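Local coordinates for chitin deacetylase 1 (Bombyx mori, PDB 5ZNT), which removes the N-acetyl groups from N-acetylglucosamine units of chitin, as a zinc-dependent hydrolase of the carbohydrate esterase 4 family, leaving chitosan and acetate, at residues Ala33-Gln38 with His257-Arg262; Val212-Leu216 with Pro264-Tyr268; Asp23-Pro28 with Pro179-Pro183. All blocks are in the same frame, centred on the assembly; numbering follows the deposited sequence.

How the contacts relate
From the N terminus, the chain first passes through 23-28 and 33-38, both in the loop that leads into strand 38-45 of the parallel sheet of the deacetylase domain. Contact 3 closes a span of about 150 residues, when 179-183 returns to 23-28 ahead of strand 184-185. Contact 2 opens after that, on strand 209-214 of the mixed sheet, and closes 47 residues, helix 243-258 among them, on reaching strand 265-270. Contact 1, closing 218 residues, crosses both: it starts at 33-38, inside the span of contact 3, and ends at 257-262, inside that of contact 2. N261 of contact 1 bonds to T25 and P180 of contact 3, while N214 of contact 2 holds the backbone N of L181.

Contact 1. Residues Ala33-Gln38 with His257-Arg262; sequences ARDVPQ and HYEQNR
V36 O takes the direct hydrogen bond between the segments, from R262 NH1 at 2.7 Å; the oxygen lies almost in the guanidinium plane, while NH1 stands 26° off the carbonyl plane. It joins the turn just after helix 243-258 to the loop leading into strand 38-45 of the parallel sheet, away from the zinc site. Within its own segment R262 NE gives a nearly straight bond (172°) to Y258 O, also in plane and on a lone pair. A33 O lies over one guanidinium face, toward the rim; CE1 of the Y258 ring lies over the opposite face. Water 1 links NH1 to R34 O, and water 2 joins P37 O to R262 O. CB of R262 packs 3.9 Å from V36 CG1, the two side chains running past each other in opposite directions. Q38 reaches in with CG anti to its backbone N (chi1 179°) and then bends at chi2, which brings OE1 to 3.3 Å from Y258 CA, while its NE2 bonds to A263 O. CB of Q38 meets the edge of the Y258 ring, whose OH bonds to D297. Two in-plane bonds thus fix the guanidinium in rotation, and the nearby carbonyl oxygens of A33, V36 and Y258 would probably favour its positive charge.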
loop_
_atom_site.group_PDB
_atom_site.type_symbol
_atom_site.label_atom_id
_atom_site.label_comp_id
_atom_site.label_asym_id
_atom_site.label_seq_id
_atom_site.Cartn_x
_atom_site.Cartn_y
_atom_site.Cartn_z
ATOM N N ALA A 33 -0.727 6.775 23.777
ATOM C CA ALA A 33 -0.684 7.467 22.488
ATOM C C ALA A 33 0.484 8.448 22.406
ATOM O O ALA A 33 1.146 8.548 21.364
ATOM C CB ALA A 33 -2.012 8.187 22.237
ATOM N N ARG A 34 0.773 9.170 23.498
ATOM C CA ARG A 34 1.835 10.172 23.443
ATOM C C ARG A 34 3.219 9.551 23.255
ATOM O O ARG A 34 4.154 10.258 22.868
ATOM C CB ARG A 34 1.809 11.048 24.707
ATOM C CG ARG A 34 2.514 10.417 25.899
ATOM C CD ARG A 34 2.186 11.122 27.218
ATOM N NE ARG A 34 1.028 10.513 27.874
ATOM C CZ ARG A 34 1.099 9.655 28.889
ATOM N NH1 ARG A 34 2.280 9.290 29.378
ATOM N NH2 ARG A 34 -0.016 9.150 29.408
ATOM N N ASP A 35 3.379 8.252 23.499
ATOM C CA ASP A 35 4.666 7.597 23.283
ATOM C C ASP A 35 4.733 6.806 21.979
ATOM O O ASP A 35 5.766 6.195 21.695
ATOM C CB ASP A 35 4.996 6.666 24.453
ATOM C CG ASP A 35 5.197 7.422 25.765
ATOM O OD1 ASP A 35 5.812 8.512 25.750
ATOM O OD2 ASP A 35 4.729 6.920 26.803
ATOM N N VAL A 36 3.673 6.812 21.185
ATOM C CA VAL A 36 3.592 6.042 19.939
ATOM C C VAL A 36 4.110 6.888 18.778
ATOM O O VAL A 36 3.615 7.999 18.566
ATOM C CB VAL A 36 2.142 5.575 19.693
ATOM C CG1 VAL A 36 1.965 4.949 18.293
ATOM C CG2 VAL A 36 1.699 4.596 20.803
ATOM N N PRO A 37 5.083 6.412 17.995
ATOM C CA PRO A 37 5.460 7.130 16.765
ATOM C C PRO A 37 4.275 7.181 15.804
ATOM O O PRO A 37 3.581 6.181 15.598
ATOM C CB PRO A 37 6.597 6.281 16.177
ATOM C CG PRO A 37 6.898 5.221 17.187
ATOM C CD PRO A 37 5.697 5.082 18.070
ATOM N N GLN A 38 4.027 8.354 15.243
ATOM C CA GLN A 38 2.973 8.518 14.248
ATOM C C GLN A 38 3.495 8.004 12.906
ATOM O O GLN A 38 4.351 8.631 12.283
ATOM C CB GLN A 38 2.559 9.979 14.139
ATOM C CG GLN A 38 1.474 10.238 13.092
ATOM C CD GLN A 38 0.190 9.437 13.367
ATOM O OE1 GLN A 38 -0.542 9.728 14.320
ATOM N NE2 GLN A 38 -0.097 8.441 12.511
ATOM N N HIS A 257 -5.257 11.880 13.422
ATOM C CA HIS A 257 -4.559 10.690 13.889
ATOM C C HIS A 257 -3.633 11.020 15.060
ATOM O O HIS A 257 -3.651 10.341 16.095
ATOM C CB HIS A 257 -3.763 10.069 12.733
ATOM C CG HIS A 257 -4.619 9.395 11.703
ATOM N ND1 HIS A 257 -4.514 8.052 11.415
ATOM C CD2 HIS A 257 -5.594 9.879 10.896
ATOM C CE1 HIS A 257 -5.401 7.730 10.487
ATOM N NE2 HIS A 257 -6.062 8.822 10.146
ATOM N N TYR A 258 -2.814 12.062 14.896
ATOM C CA TYR A 258 -1.765 12.362 15.865
ATOM C C TYR A 258 -2.338 12.730 17.228
ATOM O O TYR A 258 -1.737 12.394 18.255
ATOM C CB TYR A 258 -0.903 13.496 15.333
ATOM C CG TYR A 258 0.298 13.862 16.169
ATOM C CD1 TYR A 258 1.453 13.095 16.129
ATOM C CD2 TYR A 258 0.291 15.009 16.965
ATOM C CE1 TYR A 258 2.570 13.440 16.867
ATOM C CE2 TYR A 258 1.403 15.367 17.725
ATOM C CZ TYR A 258 2.536 14.576 17.671
ATOM O OH TYR A 258 3.653 14.899 18.390
ATOM N N GLU A 259 -3.492 13.402 17.257
ATOM C CA GLU A 259 -4.104 13.844 18.505
ATOM C C GLU A 259 -5.058 12.817 19.098
ATOM O O GLU A 259 -5.604 13.065 20.175
ATOM C CB GLU A 259 -4.865 15.169 18.315
ATOM C CG GLU A 259 -4.133 16.282 17.548
ATOM C CD GLU A 259 -3.106 17.058 18.363
ATOM O OE1 GLU A 259 -2.659 16.551 19.416
ATOM O OE2 GLU A 259 -2.716 18.173 17.922
ATOM N N GLN A 260 -5.287 11.679 18.437
ATOM C CA GLN A 260 -6.157 10.663 19.034
ATOM C C GLN A 260 -5.371 9.405 19.373
ATOM O O GLN A 260 -4.592 9.398 20.329
ATOM C CB GLN A 260 -7.343 10.343 18.114
ATOM C CG GLN A 260 -8.243 11.564 17.888
ATOM C CD GLN A 260 -9.513 11.281 17.112
ATOM O OE1 GLN A 260 -10.496 10.773 17.666
ATOM N NE2 GLN A 260 -9.519 11.645 15.824
ATOM N N ASN A 261 -5.549 8.326 18.609
ATOM C CA ASN A 261 -4.894 7.066 18.928
ATOM C C ASN A 261 -3.630 6.818 18.104
ATOM O O ASN A 261 -3.066 5.719 18.170
ATOM C CB ASN A 261 -5.879 5.907 18.743
ATOM C CG ASN A 261 -6.361 5.780 17.311
ATOM O OD1 ASN A 261 -6.142 6.679 16.493
ATOM N ND2 ASN A 261 -7.043 4.679 17.003
ATOM N N ARG A 262 -3.174 7.805 17.342
ATOM C CA ARG A 262 -1.981 7.670 16.488
ATOM C C ARG A 262 -2.051 6.452 15.564
ATOM O O ARG A 262 -1.034 5.811 15.281
ATOM C CB ARG A 262 -0.704 7.625 17.324
ATOM C CG ARG A 262 -0.565 8.868 18.183
ATOM C CD ARG A 262 0.796 9.450 18.106
ATOM N NE ARG A 262 0.818 10.755 18.753
ATOM C CZ ARG A 262 1.838 11.200 19.474
ATOM N NH1 ARG A 262 2.917 10.435 19.623
ATOM N NH2 ARG A 262 1.780 12.405 20.045
HETATM O O HOH W 1 4.964 12.305 21.218
HETATM O O HOH W 2 1.382 5.295 14.102
#

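Contact 2. Residues Val212-Leu216 with Pro264-Tyr268; sequences VMNEL and PLGLY
M213 lies across the face of Y268, its chain extended to SD and then turned at chi3 (71°), which swings CE back over the ring. M213 CE stands 4.0 Å from the Y268 ring centroid as a CH-pi contact. SD also stands above the face, though farther off at 5.0 Å from the Y268 centroid, a Met-aromatic contact. CB of M213 touches the ring too, 3.7 Å from Y268 CE2. Y268 turns CG beside its own backbone N (chi1 -49°), and the ring folds back over G266, where a side chain would run into the OH. That OH meets water 3, which also joins V212 O and both N and ND2 of N214, whose OD1 accepts from L181 N; water 4 bridges N214 O to G266 O. On the other flank L216 sends CD2 to L267 CD2 at 3.9 Å, the two side chains crossing at about a right angle. Strand 209-214 of the mixed sheet thus meets strand 265-270 of the deacetylase domain's parallel sheet, with the M213 side chain about 10 Å from the zinc ion. Helix 243-258 meets L216 through F249 and N253 and L267 through L250; strand 38-45 touches Y268 through T41 and T43, and R146 makes a cation-pi contact with its ring.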
loop_
_atom_site.group_PDB
_atom_site.type_symbol
_atom_site.label_atom_id
_atom_site.label_comp_id
_atom_site.label_asym_id
_atom_site.label_seq_id
_atom_site.Cartn_x
_atom_site.Cartn_y
_atom_site.Cartn_z
ATOM N N VAL A 212 -5.795 -1.513 6.968
ATOM C CA VAL A 212 -7.091 -0.931 6.662
ATOM C C VAL A 212 -6.914 0.480 6.136
ATOM O O VAL A 212 -6.009 1.221 6.552
ATOM C CB VAL A 212 -7.994 -0.975 7.915
ATOM C CG1 VAL A 212 -7.384 -0.165 9.083
ATOM C CG2 VAL A 212 -9.408 -0.509 7.600
ATOM N N MET A 213 -7.766 0.857 5.192
ATOM C CA MET A 213 -7.691 2.158 4.535
ATOM C C MET A 213 -8.734 3.056 5.194
ATOM O O MET A 213 -9.901 3.066 4.809
ATOM C CB MET A 213 -7.916 2.021 3.028
ATOM C CG MET A 213 -6.856 1.139 2.327
ATOM S SD MET A 213 -7.207 0.856 0.551
ATOM C CE MET A 213 -6.887 2.458 -0.154
ATOM N N ASN A 214 -8.300 3.810 6.211
ATOM C CA ASN A 214 -9.183 4.781 6.849
ATOM C C ASN A 214 -9.524 5.891 5.875
ATOM O O ASN A 214 -8.631 6.496 5.278
ATOM C CB ASN A 214 -8.517 5.391 8.083
ATOM C CG ASN A 214 -8.398 4.421 9.219
ATOM O OD1 ASN A 214 -9.389 4.098 9.875
ATOM N ND2 ASN A 214 -7.177 3.951 9.478
ATOM N N GLU A 215 -10.814 6.191 5.733
ATOM C CA GLU A 215 -11.188 7.360 4.954
ATOM C C GLU A 215 -10.637 8.618 5.610
ATOM O O GLU A 215 -10.520 8.704 6.832
ATOM C CB GLU A 215 -12.705 7.474 4.840
ATOM C CG GLU A 215 -13.338 6.435 3.935
ATOM C CD GLU A 215 -14.825 6.705 3.751
ATOM O OE1 GLU A 215 -15.455 7.230 4.700
ATOM O OE2 GLU A 215 -15.348 6.405 2.668
ATOM N N LEU A 216 -10.283 9.590 4.787
ATOM C CA LEU A 216 -9.844 10.877 5.284
ATOM C C LEU A 216 -11.028 11.845 5.275
ATOM O O LEU A 216 -11.977 11.680 4.506
ATOM C CB LEU A 216 -8.686 11.424 4.442
ATOM C CG LEU A 216 -7.241 10.986 4.796
ATOM C CD1 LEU A 216 -7.109 9.540 5.140
ATOM C CD2 LEU A 216 -6.295 11.324 3.643
ATOM N N PRO A 264 -1.825 4.555 12.228
ATOM C CA PRO A 264 -1.107 4.891 10.993
ATOM C C PRO A 264 -2.005 5.655 10.030
ATOM O O PRO A 264 -3.187 5.337 9.857
ATOM C CB PRO A 264 -0.690 3.522 10.440
ATOM C CG PRO A 264 -0.514 2.661 11.696
ATOM C CD PRO A 264 -1.626 3.155 12.651
ATOM N N LEU A 265 -1.465 6.728 9.476
ATOM C CA LEU A 265 -2.189 7.565 8.530
ATOM C C LEU A 265 -1.820 7.141 7.106
ATOM O O LEU A 265 -0.648 7.191 6.722
ATOM C CB LEU A 265 -1.827 9.029 8.747
ATOM C CG LEU A 265 -2.250 10.046 7.683
ATOM C CD1 LEU A 265 -3.756 10.223 7.658
ATOM C CD2 LEU A 265 -1.558 11.383 7.935
ATOM N N GLY A 266 -2.818 6.742 6.312
ATOM C CA GLY A 266 -2.571 6.289 4.953
ATOM C C GLY A 266 -2.840 7.377 3.965
ATOM O O GLY A 266 -3.958 7.893 3.865
ATOM N N LEU A 267 -1.809 7.759 3.179
ATOM C CA LEU A 267 -1.918 8.740 2.108
ATOM C C LEU A 267 -1.738 8.003 0.777
ATOM O O LEU A 267 -0.612 7.717 0.344
ATOM C CB LEU A 267 -0.906 9.866 2.287
ATOM C CG LEU A 267 -0.989 10.558 3.663
ATOM C CD1 LEU A 267 0.121 11.635 3.749
ATOM C CD2 LEU A 267 -2.384 11.184 3.853
ATOM N N TYR A 268 -2.849 7.690 0.130
ATOM C CA TYR A 268 -2.864 6.733 -0.975
ATOM C C TYR A 268 -3.014 7.492 -2.285
ATOM O O TYR A 268 -4.076 8.051 -2.559
ATOM C CB TYR A 268 -3.996 5.729 -0.791
ATOM C CG TYR A 268 -4.065 5.113 0.590
ATOM C CD1 TYR A 268 -2.967 4.457 1.131
ATOM C CD2 TYR A 268 -5.228 5.174 1.342
ATOM C CE1 TYR A 268 -3.032 3.841 2.371
ATOM C CE2 TYR A 268 -5.296 4.589 2.598
ATOM C CZ TYR A 268 -4.198 3.926 3.105
ATOM O OH TYR A 268 -4.274 3.330 4.349
HETATM O O HOH W 3 -5.599 4.285 6.961
HETATM O O HOH W 4 -5.802 6.559 5.606
#

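Contact 3. Residues Asp23-Pro28 with Pro179-Pro183; sequences DGTVIP and PPLWP. Unlike the reference sequence in segment 179-183: P180 (reference Arg), W182 (reference Cys).
W182 N gives the one hydrogen bond between the two segments, to G24 O at 2.9 Å, arriving nearly along the C=O axis (177°). The same oxygen takes a CA-H...O contact from L181 CA, while the side chain of L181 packs against D23 O and G24 O. With CG anti to its carbonyl carbon (chi1 -82°), the W182 side chain can be followed outward from CB, which sits 3.9 Å from G24 O. CG next meets V26 O and P28 CD, and CD1 has V26 O and T25 O near it, both to one side. NE1 of W182 has I27 CG1 at 3.7 Å and sends its bond to N261 O. On the six-membered side, CD2, CE3 and CZ3 run beneath the P28 ring; P28 CD stands 3.5 Å from the centroid of the six-membered ring of W182, 16° off its normal, a CH-pi contact. I27 CA makes a second one over the five-membered ring, on the same face. At the far corner CZ2 meets I27 CG2. Neither segment forms a regular helix or strand: two loops of the deacetylase domain are packed together here, with W309 of helix 303-311 meeting the indole ring and touching P28. In the first loop D23 OD1 accepts both T25 N and T25 OG1, the latter at 2.6 Å, from one face of the carboxylate; the bond from N closes an Asx turn. This leaves T25 CG2 to rest against P179 CG at 3.6 Å, the two side chains crossing at about a right angle. With an alanine at T25, OG1 and CG2 are gone, and the D23 carboxylate, keeping the backbone N alone of these two donors, would probably be freer to turn, with a gap opened beside P179 CG. G24 turns through positive phi, and a CB there would press within 3.1 Å of L181 CG.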
loop_
_atom_site.group_PDB
_atom_site.type_symbol
_atom_site.label_atom_id
_atom_site.label_comp_id
_atom_site.label_asym_id
_atom_site.label_seq_id
_atom_site.Cartn_x
_atom_site.Cartn_y
_atom_site.Cartn_z
ATOM N N ASP A 23 -13.202 -2.462 18.768
ATOM C CA ASP A 23 -13.565 -1.507 17.725
ATOM C C ASP A 23 -12.399 -1.110 16.818
ATOM O O ASP A 23 -12.547 -0.190 16.005
ATOM C CB ASP A 23 -14.185 -0.254 18.347
ATOM C CG ASP A 23 -13.233 0.477 19.273
ATOM O OD1 ASP A 23 -12.062 0.056 19.418
ATOM O OD2 ASP A 23 -13.674 1.473 19.881
ATOM N N GLY A 24 -11.251 -1.769 16.927
ATOM C CA GLY A 24 -10.154 -1.437 16.042
ATOM C C GLY A 24 -9.418 -0.154 16.366
ATOM O O GLY A 24 -8.594 0.272 15.553
ATOM N N THR A 25 -9.680 0.484 17.529
ATOM C CA THR A 25 -9.025 1.743 17.878
ATOM C C THR A 25 -7.924 1.617 18.920
ATOM O O THR A 25 -7.203 2.594 19.148
ATOM C CB THR A 25 -10.045 2.777 18.389
ATOM O OG1 THR A 25 -10.672 2.289 19.584
ATOM C CG2 THR A 25 -11.100 3.063 17.341
ATOM N N VAL A 26 -7.756 0.458 19.539
ATOM C CA VAL A 26 -6.773 0.287 20.605
ATOM C C VAL A 26 -5.371 0.182 20.016
ATOM O O VAL A 26 -5.155 -0.459 18.980
ATOM C CB VAL A 26 -7.121 -0.948 21.454
ATOM C CG1 VAL A 26 -6.043 -1.211 22.518
ATOM C CG2 VAL A 26 -8.518 -0.791 22.069
ATOM N N ILE A 27 -4.411 0.806 20.688
ATOM C CA ILE A 27 -3.013 0.805 20.273
ATOM C C ILE A 27 -2.376 -0.539 20.605
ATOM O O ILE A 27 -2.596 -1.074 21.703
ATOM C CB ILE A 27 -2.266 1.974 20.932
ATOM C CG1 ILE A 27 -2.913 3.298 20.538
ATOM C CG2 ILE A 27 -0.792 1.943 20.597
ATOM C CD1 ILE A 27 -2.346 4.514 21.301
ATOM N N PRO A 28 -1.609 -1.132 19.684
ATOM C CA PRO A 28 -0.885 -2.367 20.006
ATOM C C PRO A 28 -0.033 -2.215 21.258
ATOM O O PRO A 28 0.529 -1.151 21.526
ATOM C CB PRO A 28 -0.023 -2.607 18.759
ATOM C CG PRO A 28 -0.824 -1.965 17.639
ATOM C CD PRO A 28 -1.510 -0.772 18.254
ATOM N N PRO A 179 -11.856 7.879 16.977
ATOM C CA PRO A 179 -10.569 7.870 16.271
ATOM C C PRO A 179 -10.555 6.930 15.047
ATOM O O PRO A 179 -11.460 6.095 14.917
ATOM C CB PRO A 179 -9.592 7.397 17.351
ATOM C CG PRO A 179 -10.414 6.525 18.245
ATOM C CD PRO A 179 -11.821 7.091 18.222
ATOM N N PRO A 180 -9.570 7.093 14.162
ATOM C CA PRO A 180 -9.395 6.134 13.053
ATOM C C PRO A 180 -8.907 4.793 13.578
ATOM O O PRO A 180 -8.612 4.626 14.766
ATOM C CB PRO A 180 -8.348 6.806 12.159
ATOM C CG PRO A 180 -7.550 7.670 13.124
ATOM C CD PRO A 180 -8.574 8.181 14.124
ATOM N N LEU A 181 -8.804 3.816 12.670
ATOM C CA LEU A 181 -8.568 2.429 13.059
ATOM C C LEU A 181 -7.116 2.029 12.822
ATOM O O LEU A 181 -6.494 2.457 11.844
ATOM C CB LEU A 181 -9.503 1.481 12.293
ATOM C CG LEU A 181 -10.909 1.240 12.866
ATOM C CD1 LEU A 181 -11.676 2.539 13.030
ATOM C CD2 LEU A 181 -11.708 0.266 11.995
ATOM N N TRP A 182 -6.575 1.217 13.737
ATOM C CA TRP A 182 -5.303 0.536 13.567
ATOM C C TRP A 182 -5.491 -0.670 12.642
ATOM O O TRP A 182 -6.602 -1.207 12.535
ATOM C CB TRP A 182 -4.759 0.070 14.926
ATOM C CG TRP A 182 -4.059 1.171 15.666
ATOM C CD1 TRP A 182 -4.641 2.191 16.388
ATOM C CD2 TRP A 182 -2.643 1.393 15.723
ATOM N NE1 TRP A 182 -3.660 3.022 16.898
ATOM C CE2 TRP A 182 -2.430 2.547 16.513
ATOM C CE3 TRP A 182 -1.530 0.704 15.210
ATOM C CZ2 TRP A 182 -1.156 3.048 16.771
ATOM C CZ3 TRP A 182 -0.262 1.209 15.466
ATOM C CH2 TRP A 182 -0.087 2.365 16.248
ATOM N N PRO A 183 -4.426 -1.121 11.969
ATOM C CA PRO A 183 -4.513 -2.389 11.224
ATOM C C PRO A 183 -5.018 -3.501 12.131
ATOM O O PRO A 183 -4.914 -3.422 13.360
ATOM C CB PRO A 183 -3.068 -2.658 10.778
ATOM C CG PRO A 183 -2.436 -1.294 10.714
ATOM C CD PRO A 183 -3.107 -0.472 11.821
#